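Local atomic coordinates of terminal uridylyltransferase 1 (Trypanosoma brucei, PDB entry 5HZD), a protein that adds uridines from UTP to the 3' hydroxyl of guide RNAs, ribosomal RNAs and some messenger RNAs in trypanosome mitochondrial RNA processing. Residues Glu143-Arg148 and Ser168-Ile174. Residues are numbered along the deposited sequence; the frame is centred on the assembly and turned at random.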
loop_
_atom_site.group_PDB
_atom_site.type_symbol
_atom_site.label_atom_id
_atom_site.label_comp_id
_atom_site.label_asym_id
_atom_site.label_seq_id
_atom_site.Cartn_x
_atom_site.Cartn_y
_atom_site.Cartn_z
ATOM N N GLU A 143 8.196 -5.337 19.681
ATOM C CA GLU A 143 8.272 -5.643 18.267
ATOM C C GLU A 143 9.650 -6.039 17.775
ATOM O O GLU A 143 9.741 -6.805 16.819
ATOM C CB GLU A 143 7.705 -4.486 17.429
ATOM C CG GLU A 143 6.196 -4.348 17.539
ATOM C CD GLU A 143 5.756 -2.951 17.132
ATOM O OE1 GLU A 143 6.039 -2.002 17.909
ATOM O OE2 GLU A 143 5.140 -2.819 16.063
ATOM N N LYS A 144 10.717 -5.524 18.397
ATOM C CA LYS A 144 12.043 -5.953 17.985
ATOM C C LYS A 144 12.172 -7.476 18.172
ATOM O O LYS A 144 12.800 -8.191 17.366
ATOM C CB LYS A 144 13.113 -5.213 18.802
ATOM C CG LYS A 144 14.511 -5.779 18.667
ATOM C CD LYS A 144 15.522 -5.052 19.554
ATOM C CE LYS A 144 16.818 -5.859 19.684
ATOM N NZ LYS A 144 17.370 -6.289 18.358
ATOM N N ASN A 145 11.565 -7.977 19.249
ATOM C CA ASN A 145 11.707 -9.407 19.517
ATOM C C ASN A 145 10.813 -10.226 18.615
ATOM O O ASN A 145 11.193 -11.320 18.178
ATOM C CB ASN A 145 11.429 -9.709 21.001
ATOM C CG ASN A 145 12.397 -9.013 21.888
ATOM O OD1 ASN A 145 13.581 -8.954 21.571
ATOM N ND2 ASN A 145 11.913 -8.470 22.988
ATOM N N ALA A 146 9.630 -9.697 18.305
ATOM C CA ALA A 146 8.712 -10.340 17.377
ATOM C C ALA A 146 9.379 -10.471 16.002
ATOM O O ALA A 146 9.321 -11.521 15.350
ATOM C CB ALA A 146 7.417 -9.525 17.279
ATOM N N VAL A 147 10.033 -9.399 15.558
ATOM C CA VAL A 147 10.737 -9.447 14.276
ATOM C C VAL A 147 11.799 -10.539 14.266
ATOM O O VAL A 147 11.873 -11.313 13.296
ATOM C CB VAL A 147 11.418 -8.084 13.960
ATOM C CG1 VAL A 147 12.536 -8.254 12.904
ATOM C CG2 VAL A 147 10.378 -7.066 13.522
ATOM N N ARG A 148 12.591 -10.638 15.338
ATOM C CA ARG A 148 13.661 -11.656 15.394
ATOM C C ARG A 148 13.046 -13.060 15.472
ATOM O O ARG A 148 13.513 -13.962 14.791
ATOM C CB ARG A 148 14.641 -11.381 16.544
ATOM C CG ARG A 148 15.292 -9.991 16.375
ATOM C CD ARG A 148 15.911 -9.416 17.632
ATOM N NE ARG A 148 16.913 -10.304 18.195
ATOM C CZ ARG A 148 16.835 -10.808 19.423
ATOM N NH1 ARG A 148 15.796 -10.492 20.205
ATOM N NH2 ARG A 148 17.793 -11.618 19.874
ATOM N N SER A 168 14.578 -4.685 12.807
ATOM C CA SER A 168 14.066 -4.750 14.184
ATOM C C SER A 168 14.058 -3.385 14.861
ATOM O O SER A 168 13.355 -3.187 15.869
ATOM C CB SER A 168 14.887 -5.753 14.996
ATOM O OG SER A 168 16.265 -5.436 14.907
ATOM N N HIS A 169 14.806 -2.441 14.286
ATOM C CA HIS A 169 15.045 -1.148 14.932
ATOM C C HIS A 169 14.477 0.092 14.222
ATOM O O HIS A 169 14.721 1.215 14.651
ATOM C CB HIS A 169 16.540 -0.977 15.215
ATOM C CG HIS A 169 17.045 -1.860 16.316
ATOM N ND1 HIS A 169 16.966 -1.510 17.647
ATOM C CD2 HIS A 169 17.622 -3.085 16.284
ATOM C CE1 HIS A 169 17.479 -2.477 18.388
ATOM N NE2 HIS A 169 17.885 -3.445 17.585
ATOM N N ALA A 170 13.711 -0.104 13.156
ATOM C CA ALA A 170 12.973 1.000 12.552
ATOM C C ALA A 170 11.951 1.547 13.554
ATOM O O ALA A 170 11.710 0.935 14.596
ATOM C CB ALA A 170 12.275 0.535 11.311
ATOM N N ARG A 171 11.341 2.687 13.237
ATOM C CA ARG A 171 10.345 3.284 14.124
ATOM C C ARG A 171 9.188 2.304 14.284
ATOM O O ARG A 171 8.604 2.163 15.364
ATOM C CB ARG A 171 9.844 4.607 13.544
ATOM C CG ARG A 171 9.517 5.672 14.583
ATOM C CD ARG A 171 8.867 6.885 13.928
ATOM N NE ARG A 171 7.828 6.492 12.973
ATOM C CZ ARG A 171 6.565 6.225 13.297
ATOM N NH1 ARG A 171 6.168 6.305 14.559
ATOM N NH2 ARG A 171 5.695 5.876 12.355
ATOM N N VAL A 172 8.870 1.628 13.188
ATOM C CA VAL A 172 7.935 0.516 13.204
ATOM C C VAL A 172 8.746 -0.706 12.765
ATOM O O VAL A 172 9.054 -0.841 11.581
ATOM C CB VAL A 172 6.767 0.745 12.229
ATOM C CG1 VAL A 172 5.757 -0.371 12.339
ATOM C CG2 VAL A 172 6.086 2.085 12.507
ATOM N N PRO A 173 9.141 -1.574 13.718
ATOM C CA PRO A 173 9.930 -2.729 13.277
ATOM C C PRO A 173 9.122 -3.648 12.382
ATOM O O PRO A 173 7.935 -3.890 12.620
ATOM C CB PRO A 173 10.242 -3.458 14.586
ATOM C CG PRO A 173 10.154 -2.357 15.635
ATOM C CD PRO A 173 8.992 -1.543 15.182
ATOM N N ILE A 174 9.758 -4.144 11.327
ATOM C CA ILE A 174 9.080 -4.989 10.350
ATOM C C ILE A 174 10.057 -6.033 9.832
ATOM O O ILE A 174 11.258 -5.978 10.118
ATOM C CB ILE A 174 8.535 -4.192 9.142
ATOM C CG1 ILE A 174 9.675 -3.442 8.441
ATOM C CG2 ILE A 174 7.467 -3.197 9.579
ATOM C CD1 ILE A 174 9.249 -2.902 7.052
HETATM O O HOH W 1 5.265 -3.652 13.437
#
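Pro-173 sets its ring against the first turn of the helix that begins at Glu-143: its CG lies 3.7 Å from Glu-143 CB, and its CB meets Val-147 CG2 at 3.8 Å. The Glu-143 side chain crosses the ring at about a right angle. Val-147 (chi1 160°, CG1 trans to N) sets both methyls against the Ile-174 carbonyl O, and its CG1 also meets Ser-168 CB at 4.0 Å. Lys-144 runs alongside Ser-168, Lys-144 CG lying 3.7 Å from Ser-168 CB; its CD and CE lie against the CE1-NE2 side of the His-169 ring, Lys-144 CD 3.4 Å from His-169 CE1. A bend at chi4 (51°) turns its NZ back to donate to His-169 NE2 at 3.0 Å, a hydrogen bond tilted 35° out of the ring plane. The helix, 143-156, lies against the two ends of the loop between the antiparallel neighbours 164-167 and 174-177, a hairpin whose strand 164-167 edges the palm sheet of this nucleotidyltransferase. On the side of Pro-173 O, one water donates to both Glu-143 OE2 and Pro-173 O, each at 2.8 Å, tying helix to hairpin. Glu-143 OE2 is also held by a salt bridge to Arg-290, and Phe-289 packs against both Glu-143 and Val-147. The same loop carries Arg-171, predicted to bind RNA, and leads into Ile-174, whose side chain lies about 4 Å from that of Asp-286, probably important for catalysis.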